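Fumarylacetoacetate hydrolase (PDB 5TI1) probably hydrolyses fumarylacetoacetate to fumarate and acetoacetate, the last step of phenylalanine and tyrosine breakdown, and binds a magnesium ion. Local coordinates at residues L42-F47 / V66-L71; G75-P80 / S87-D92; S25-A30 / R132-Q137. All blocks are in the same frame, centred on the assembly; numbering follows the deposited sequence. Where two conformers were deposited one is given.

In the fold
From the N terminus, the chain first passes through 25-30, a loop ahead of strand 44-49 that finds its partner only at 132-137; interaction 3 therefore closes the longest loop and encloses the other two. Within it, interaction 1 closes first, tying strand 44-49 to the end of strand 64-67 and the start of helix 68-73. Interaction 2 follows in series and pins together two parts of the loop between helices 68-73 and 95-99. L68 packs on F89 to join interactions 1 and 2, while D67 and A133 link 1 to 3 where strands 64-67 and 134-136 are neighbours. Interactions 2 and 3 do not touch; their nearest atoms are about 8 Å apart.

Interaction 1 (L42-F47 / V66-L71); sequences LPFGIF and VDLAAL
Two phenylalanine rings of strand 44-49, F44 and F47, make a buried contact, mostly through side chains, with the junction where strand 64-67 runs into helix 68-73. The two strands are not neighbours: strand 56-61 lies between them in the five-stranded antiparallel sheet, and the rings reach past it. F47 presents the edge of its ring to D67, with F47 CZ 3.9 Å from D67 CG and 4.0 Å from D67 CB, the latter in the ring plane. Ring and carboxylate stand almost perpendicular, 85° apart. With chi1 at 79°, F47 CG sits over its own backbone, flanked by N and C, and the ring points to the junction. F44 meets L68 through a ring edge too: F44 CE1 lies 3.8 Å from L68 CD1, and the two side chains cross at about a right angle. L68 also packs on V57 and V59 of the intervening strand and on L112 of helix 102-116, while the F44 ring meets that of F97.

The carboxylate of D67 is divided between two tasks. D67 OD1 accepts from A70 N at 3.1 Å, the N-H approaching from above the carboxylate plane, and D67 OD2 belongs to a salt bridge with NE of R56 on the middle strand. Held at both oxygens, the group has little room to rotate, and the nearby arginine and helix start would probably favour its charged form. D67 is thus an aspartate N-cap, by which an antiparallel sheet strand passes straight into a helix.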
# COMPACT_ATOMS: atom_id res chain seq x y z
N LEU B 42 7.57 21.57 -18.64
CA LEU B 42 7.77 20.27 -19.27
C LEU B 42 7.44 19.14 -18.30
O LEU B 42 8.32 18.33 -17.96
CB LEU B 42 9.20 20.16 -19.80
CG LEU B 42 9.65 21.35 -20.65
CD1 LEU B 42 11.09 21.19 -21.14
CD2 LEU B 42 8.69 21.56 -21.82
N PRO B 43 6.20 19.04 -17.84
CA PRO B 43 5.84 17.94 -16.94
C PRO B 43 5.48 16.69 -17.73
O PRO B 43 5.16 16.74 -18.92
CB PRO B 43 4.61 18.48 -16.21
CG PRO B 43 3.93 19.33 -17.27
CD PRO B 43 5.05 19.92 -18.13
N PHE B 44 5.54 15.55 -17.04
CA PHE B 44 5.29 14.24 -17.65
C PHE B 44 3.93 13.69 -17.24
O PHE B 44 3.51 13.83 -16.09
CB PHE B 44 6.37 13.23 -17.26
CG PHE B 44 7.71 13.52 -17.86
CD1 PHE B 44 8.06 12.99 -19.09
CD2 PHE B 44 8.62 14.32 -17.20
CE1 PHE B 44 9.30 13.26 -19.65
CE2 PHE B 44 9.86 14.60 -17.75
CZ PHE B 44 10.20 14.06 -18.98
N GLY B 45 3.26 13.04 -18.20
CA GLY B 45 1.99 12.40 -17.96
C GLY B 45 1.79 11.23 -18.91
O GLY B 45 2.65 10.91 -19.73
N ILE B 46 0.62 10.60 -18.79
CA ILE B 46 0.22 9.47 -19.63
C ILE B 46 -1.09 9.85 -20.30
O ILE B 46 -2.07 10.16 -19.61
CB ILE B 46 0.07 8.18 -18.81
CG1 ILE B 46 1.43 7.74 -18.23
CG2 ILE B 46 -0.53 7.06 -19.65
CD1 ILE B 46 2.44 7.33 -19.27
N PHE B 47 -1.11 9.82 -21.63
CA PHE B 47 -2.29 10.27 -22.35
C PHE B 47 -2.62 9.33 -23.49
O PHE B 47 -1.81 8.50 -23.92
CB PHE B 47 -2.13 11.70 -22.90
CG PHE B 47 -1.32 11.76 -24.16
CD1 PHE B 47 0.06 11.65 -24.11
CD2 PHE B 47 -1.94 11.91 -25.39
CE1 PHE B 47 0.80 11.69 -25.27
CE2 PHE B 47 -1.19 11.96 -26.55
CZ PHE B 47 0.18 11.84 -26.49
N VAL B 66 3.04 17.11 -26.12
CA VAL B 66 4.02 16.50 -27.01
C VAL B 66 3.95 14.98 -26.84
O VAL B 66 4.06 14.46 -25.72
CB VAL B 66 5.43 17.02 -26.73
CG1 VAL B 66 6.40 16.34 -27.64
CG2 VAL B 66 5.48 18.53 -26.93
N ASP B 67 3.75 14.28 -27.95
CA ASP B 67 3.78 12.82 -27.98
C ASP B 67 5.25 12.40 -28.01
O ASP B 67 5.91 12.51 -29.05
CB ASP B 67 3.03 12.31 -29.20
CG ASP B 67 2.84 10.80 -29.21
OD1 ASP B 67 3.69 10.07 -28.66
OD2 ASP B 67 1.83 10.35 -29.78
N LEU B 68 5.77 11.93 -26.88
CA LEU B 68 7.20 11.60 -26.84
C LEU B 68 7.52 10.39 -27.71
O LEU B 68 8.56 10.35 -28.37
CB LEU B 68 7.66 11.36 -25.41
CG LEU B 68 7.46 12.50 -24.41
CD1 LEU B 68 8.40 12.27 -23.21
CD2 LEU B 68 7.69 13.86 -25.07
N ALA B 69 6.62 9.40 -27.74
CA ALA B 69 6.83 8.23 -28.58
C ALA B 69 6.93 8.62 -30.05
O ALA B 69 7.76 8.08 -30.80
CB ALA B 69 5.72 7.20 -28.36
N ALA B 70 6.10 9.58 -30.49
CA ALA B 70 6.18 10.04 -31.87
C ALA B 70 7.51 10.74 -32.15
O ALA B 70 8.11 10.54 -33.22
CB ALA B 70 5.00 10.97 -32.18
N LEU B 71 7.99 11.57 -31.23
CA LEU B 71 9.29 12.23 -31.43
C LEU B 71 10.43 11.22 -31.45
O LEU B 71 11.41 11.40 -32.19
CB LEU B 71 9.53 13.27 -30.34
CG LEU B 71 8.66 14.53 -30.33
CD1 LEU B 71 9.30 15.56 -29.43
CD2 LEU B 71 8.48 15.08 -31.74

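Interaction 2 (G75-P80 / S87-D92)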
# COMPACT_ATOMS: atom_id res chain seq x y z
N GLY B 75 13.08 10.04 -34.64
CA GLY B 75 14.50 10.22 -34.43
C GLY B 75 14.90 11.53 -33.79
O GLY B 75 16.09 11.86 -33.79
N LEU B 76 13.96 12.29 -33.23
CA LEU B 76 14.28 13.56 -32.59
C LEU B 76 14.46 13.43 -31.08
O LEU B 76 14.81 14.42 -30.43
CB LEU B 76 13.18 14.59 -32.88
CG LEU B 76 12.89 15.00 -34.32
CD1 LEU B 76 12.28 16.38 -34.32
CD2 LEU B 76 14.13 14.96 -35.18
N LEU B 77 14.25 12.25 -30.53
CA LEU B 77 14.31 12.05 -29.09
C LEU B 77 14.84 10.65 -28.84
O LEU B 77 14.34 9.69 -29.42
CB LEU B 77 12.91 12.23 -28.47
CG LEU B 77 12.75 12.28 -26.95
CD1 LEU B 77 13.51 13.46 -26.37
CD2 LEU B 77 11.27 12.36 -26.60
N SER B 78 15.87 10.54 -28.02
CA SER B 78 16.48 9.24 -27.75
C SER B 78 16.66 9.03 -26.25
O SER B 78 17.08 9.94 -25.53
CB SER B 78 17.82 9.11 -28.44
OG SER B 78 18.73 9.97 -27.80
N VAL B 79 16.35 7.82 -25.80
CA VAL B 79 16.64 7.36 -24.44
C VAL B 79 17.44 6.07 -24.55
O VAL B 79 17.47 5.44 -25.62
CB VAL B 79 15.34 7.14 -23.62
CG1 VAL B 79 14.76 8.46 -23.17
CG2 VAL B 79 14.32 6.36 -24.44
N PRO B 80 18.11 5.66 -23.47
CA PRO B 80 18.85 4.39 -23.51
C PRO B 80 17.99 3.22 -23.96
O PRO B 80 16.82 3.10 -23.59
CB PRO B 80 19.32 4.23 -22.06
CG PRO B 80 19.52 5.63 -21.59
CD PRO B 80 18.43 6.44 -22.26
N SER B 87 9.56 0.52 -26.41
CA SER B 87 9.80 1.93 -26.12
C SER B 87 9.21 2.26 -24.76
O SER B 87 8.06 1.91 -24.48
CB SER B 87 9.18 2.82 -27.20
OG SER B 87 8.98 4.15 -26.73
N VAL B 88 9.99 2.93 -23.90
CA VAL B 88 9.49 3.32 -22.59
C VAL B 88 8.40 4.38 -22.68
O VAL B 88 7.72 4.64 -21.68
CB VAL B 88 10.60 3.87 -21.68
CG1 VAL B 88 11.61 2.79 -21.33
CG2 VAL B 88 11.27 5.07 -22.33
N PHE B 89 8.23 5.01 -23.84
CA PHE B 89 7.20 6.02 -24.04
C PHE B 89 5.85 5.43 -24.44
O PHE B 89 4.83 6.12 -24.37
CB PHE B 89 7.66 7.05 -25.08
CG PHE B 89 8.88 7.83 -24.66
CD1 PHE B 89 9.00 8.32 -23.36
CD2 PHE B 89 9.92 8.07 -25.55
CE1 PHE B 89 10.13 9.04 -22.97
CE2 PHE B 89 11.04 8.79 -25.16
CZ PHE B 89 11.14 9.27 -23.87
N VAL B 90 5.82 4.16 -24.87
CA VAL B 90 4.57 3.48 -25.16
C VAL B 90 4.27 2.54 -24.00
O VAL B 90 4.61 1.35 -24.03
CB VAL B 90 4.61 2.74 -26.50
CG1 VAL B 90 3.23 2.18 -26.82
CG2 VAL B 90 5.07 3.67 -27.60
N ARG B 91 3.65 3.10 -22.96
CA ARG B 91 3.42 2.45 -21.68
C ARG B 91 2.21 3.12 -21.07
O ARG B 91 1.95 4.30 -21.34
CB ARG B 91 4.61 2.60 -20.72
CG ARG B 91 5.89 1.93 -21.13
CD ARG B 91 5.85 0.46 -20.82
NE ARG B 91 7.16 -0.15 -20.97
CZ ARG B 91 7.69 -0.49 -22.14
NH1 ARG B 91 7.02 -0.28 -23.26
NH2 ARG B 91 8.89 -1.05 -22.19
N ASP B 92 1.46 2.39 -20.26
CA ASP B 92 0.31 2.90 -19.53
C ASP B 92 0.69 3.64 -18.26
O ASP B 92 -0.20 4.05 -17.50
CB ASP B 92 -0.65 1.75 -19.19
CG ASP B 92 -1.24 1.09 -20.42
OD1 ASP B 92 -1.21 1.71 -21.50
OD2 ASP B 92 -1.74 -0.05 -20.32
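L77 carries its CG anti to the backbone N (chi1 -171°), and F89 has its CG anti to the carbonyl carbon (chi1 -64°); these torsions bring the leucine's branch and the phenylalanine's outer ring atoms together. L77 CD2 touches F89 CE2 at 3.9 Å, the two side chains crossing at about a right angle. V79 and F89 point at each other from opposite directions, and V79 uses both of its methyl groups. V79 CG1 lies 3.8 Å from F89 CZ; V79 CG2 packs against V88 CG2 at 3.9 Å and also borders the ring at F89 CE2. The same methyl of V88 also sits over one face of its neighbour's ring, 4.1 Å above the plane and offset toward the rim, so the ring has V88 on a face and V79 at its outer atoms.

Both segments belong to the irregular connection between helices 68-73 and 95-99, and they meet through apolar side chains. Each is shaped by a local motif. G75 ends helix 68-73 in a Schellman motif, its positive phi sending the chain off toward L77 and V79. On the other side, S87 to V90 form a type I beta turn, closed by V90 N to S87 O, and S87 OG accepts from F89 N at 3.1 Å in an ST turn. These bonds fix the backbone from which V88 and F89 project; E72 in turn hydrogen-bonds to S87 OG. Past the turn, R91 NH1 folds back to V90 O at 3.0 Å, placed above the carbonyl plane, while R91 NE makes a salt bridge with D96. The F89 side chain also touches L68, A69 and E72 of helix 68-73, and V79 also touches V108 of helix 102-116.

Interaction 3 (S25-A30 / R132-Q137)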
# COMPACT_ATOMS: atom_id res chain seq x y z
N SER B 25 8.68 29.45 -26.28
CA SER B 25 8.39 28.37 -27.21
C SER B 25 7.71 28.91 -28.47
O SER B 25 7.06 29.96 -28.45
CB SER B 25 7.49 27.31 -26.56
OG SER B 25 7.18 26.27 -27.48
N TRP B 26 7.85 28.16 -29.56
CA TRP B 26 7.03 28.40 -30.73
C TRP B 26 5.62 27.83 -30.58
O TRP B 26 4.79 28.03 -31.47
CB TRP B 26 7.69 27.82 -31.99
CG TRP B 26 8.18 26.43 -31.84
CD1 TRP B 26 9.44 26.04 -31.53
CD2 TRP B 26 7.41 25.23 -32.00
NE1 TRP B 26 9.52 24.67 -31.48
CE2 TRP B 26 8.28 24.15 -31.76
CE3 TRP B 26 6.08 24.97 -32.31
CZ2 TRP B 26 7.86 22.83 -31.83
CZ3 TRP B 26 5.66 23.66 -32.38
CH2 TRP B 26 6.54 22.60 -32.14
N VAL B 27 5.33 27.11 -29.49
CA VAL B 27 3.95 26.83 -29.09
C VAL B 27 3.47 28.08 -28.36
O VAL B 27 3.84 28.31 -27.21
CB VAL B 27 3.85 25.58 -28.21
CG1 VAL B 27 2.39 25.27 -27.87
CG2 VAL B 27 4.52 24.38 -28.89
N GLU B 28 2.67 28.91 -29.03
CA GLU B 28 2.40 30.24 -28.49
C GLU B 28 1.66 30.18 -27.16
O GLU B 28 1.96 30.95 -26.25
CB GLU B 28 1.62 31.10 -29.49
CG GLU B 28 1.53 32.56 -29.07
CD GLU B 28 2.90 33.20 -28.82
OE1 GLU B 28 3.83 32.98 -29.63
OE2 GLU B 28 3.05 33.92 -27.80
N SER B 29 0.68 29.27 -27.04
CA SER B 29 -0.02 29.14 -25.76
C SER B 29 0.95 28.89 -24.61
O SER B 29 0.67 29.25 -23.46
CB SER B 29 -1.06 28.02 -25.85
OG SER B 29 -0.48 26.79 -26.24
N ALA B 30 2.12 28.31 -24.89
CA ALA B 30 3.10 28.04 -23.84
C ALA B 30 3.70 29.32 -23.28
O ALA B 30 4.31 29.29 -22.21
CB ALA B 30 4.22 27.14 -24.37
N ARG B 132 1.33 15.61 -36.12
CA ARG B 132 1.15 14.33 -35.44
C ARG B 132 1.62 14.36 -34.00
O ARG B 132 0.92 13.85 -33.12
CB ARG B 132 1.90 13.22 -36.19
CG ARG B 132 1.15 12.64 -37.36
CD ARG B 132 1.78 11.35 -37.85
NE ARG B 132 3.06 11.58 -38.51
CZ ARG B 132 4.24 11.22 -38.01
NH1 ARG B 132 4.30 10.61 -36.83
NH2 ARG B 132 5.35 11.46 -38.68
N ALA B 133 2.78 14.95 -33.74
CA ALA B 133 3.42 14.83 -32.44
C ALA B 133 2.90 15.81 -31.40
O ALA B 133 3.20 15.64 -30.21
CB ALA B 133 4.94 14.99 -32.57
N LEU B 134 2.13 16.82 -31.81
CA LEU B 134 1.55 17.78 -30.89
C LEU B 134 0.03 17.66 -30.94
O LEU B 134 -0.58 17.82 -32.00
CB LEU B 134 1.99 19.21 -31.22
CG LEU B 134 3.14 19.66 -30.32
CD1 LEU B 134 4.43 19.00 -30.77
CD2 LEU B 134 3.27 21.16 -30.32
N ILE B 135 -0.57 17.40 -29.78
CA ILE B 135 -2.00 17.14 -29.66
C ILE B 135 -2.58 18.15 -28.68
O ILE B 135 -1.95 18.48 -27.67
CB ILE B 135 -2.25 15.69 -29.19
CG1 ILE B 135 -2.02 14.71 -30.33
CG2 ILE B 135 -3.63 15.51 -28.60
CD1 ILE B 135 -0.69 13.97 -30.23
N ARG B 136 -3.77 18.66 -28.99
CA ARG B 136 -4.46 19.57 -28.08
C ARG B 136 -4.90 18.82 -26.83
O ARG B 136 -5.38 17.69 -26.91
CB ARG B 136 -5.67 20.20 -28.77
CG ARG B 136 -5.34 21.09 -29.97
CD ARG B 136 -4.80 22.45 -29.54
NE ARG B 136 -5.68 23.13 -28.57
CZ ARG B 136 -6.48 24.16 -28.85
NH1 ARG B 136 -6.55 24.67 -30.07
NH2 ARG B 136 -7.22 24.68 -27.88
N GLN B 137 -4.72 19.45 -25.67
CA GLN B 137 -5.23 18.84 -24.44
C GLN B 137 -6.74 18.68 -24.51
O GLN B 137 -7.30 17.77 -23.89
CB GLN B 137 -4.83 19.68 -23.23
CG GLN B 137 -3.32 19.67 -22.96
CD GLN B 137 -2.91 20.66 -21.89
OE1 GLN B 137 -3.69 20.97 -20.98
NE2 GLN B 137 -1.67 21.17 -21.99
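L134 CD2 is the one methyl on which the contact turns, meeting both V27 and W26. V27 CG2 is the closer partner, 3.7 Å from L134 CD2, the two branched side chains reaching toward each other tip to tip. The far corner of the W26 indole approaches the same methyl from the opposite direction to the leucine, with W26 CH2 and W26 CZ3 each 4.0 Å from L134 CD2. V27 CG2 also lies over one face of the W26 ring, 3.7 Å above its plane and displaced toward the rim. Methyl, methyl and ring thus form a small mutually touching cluster. A chi1 of 48° turns W26 CG back over the main chain of its own residue, and from there the six-membered ring extends to L134.

A second layer holds the aromatic group and its backbone. W26 NE1 donates to the carbonyl O of L115, near the end of helix 102-116, which fixes the pyrrole side of the indole while the benzene side packs. V27 N donates to S25 OG at 2.9 Å with an N-H...O angle of 163°, an ST turn, and S25 OG has a further hydrogen bond to the carbonyl O of L116. Next, A30 N bonds back to V27 O at 2.9 Å as the chain enters its 3-10 turn.

On the other side, L134 is the first residue to leave helix 127-133, and its side chain also packs on V66 of the neighbouring strand 64-67. Hence the N-terminal loop lies over the short strand 134-136, an outermost strand of the five-stranded antiparallel sheet, at the point where a helix passes directly into it.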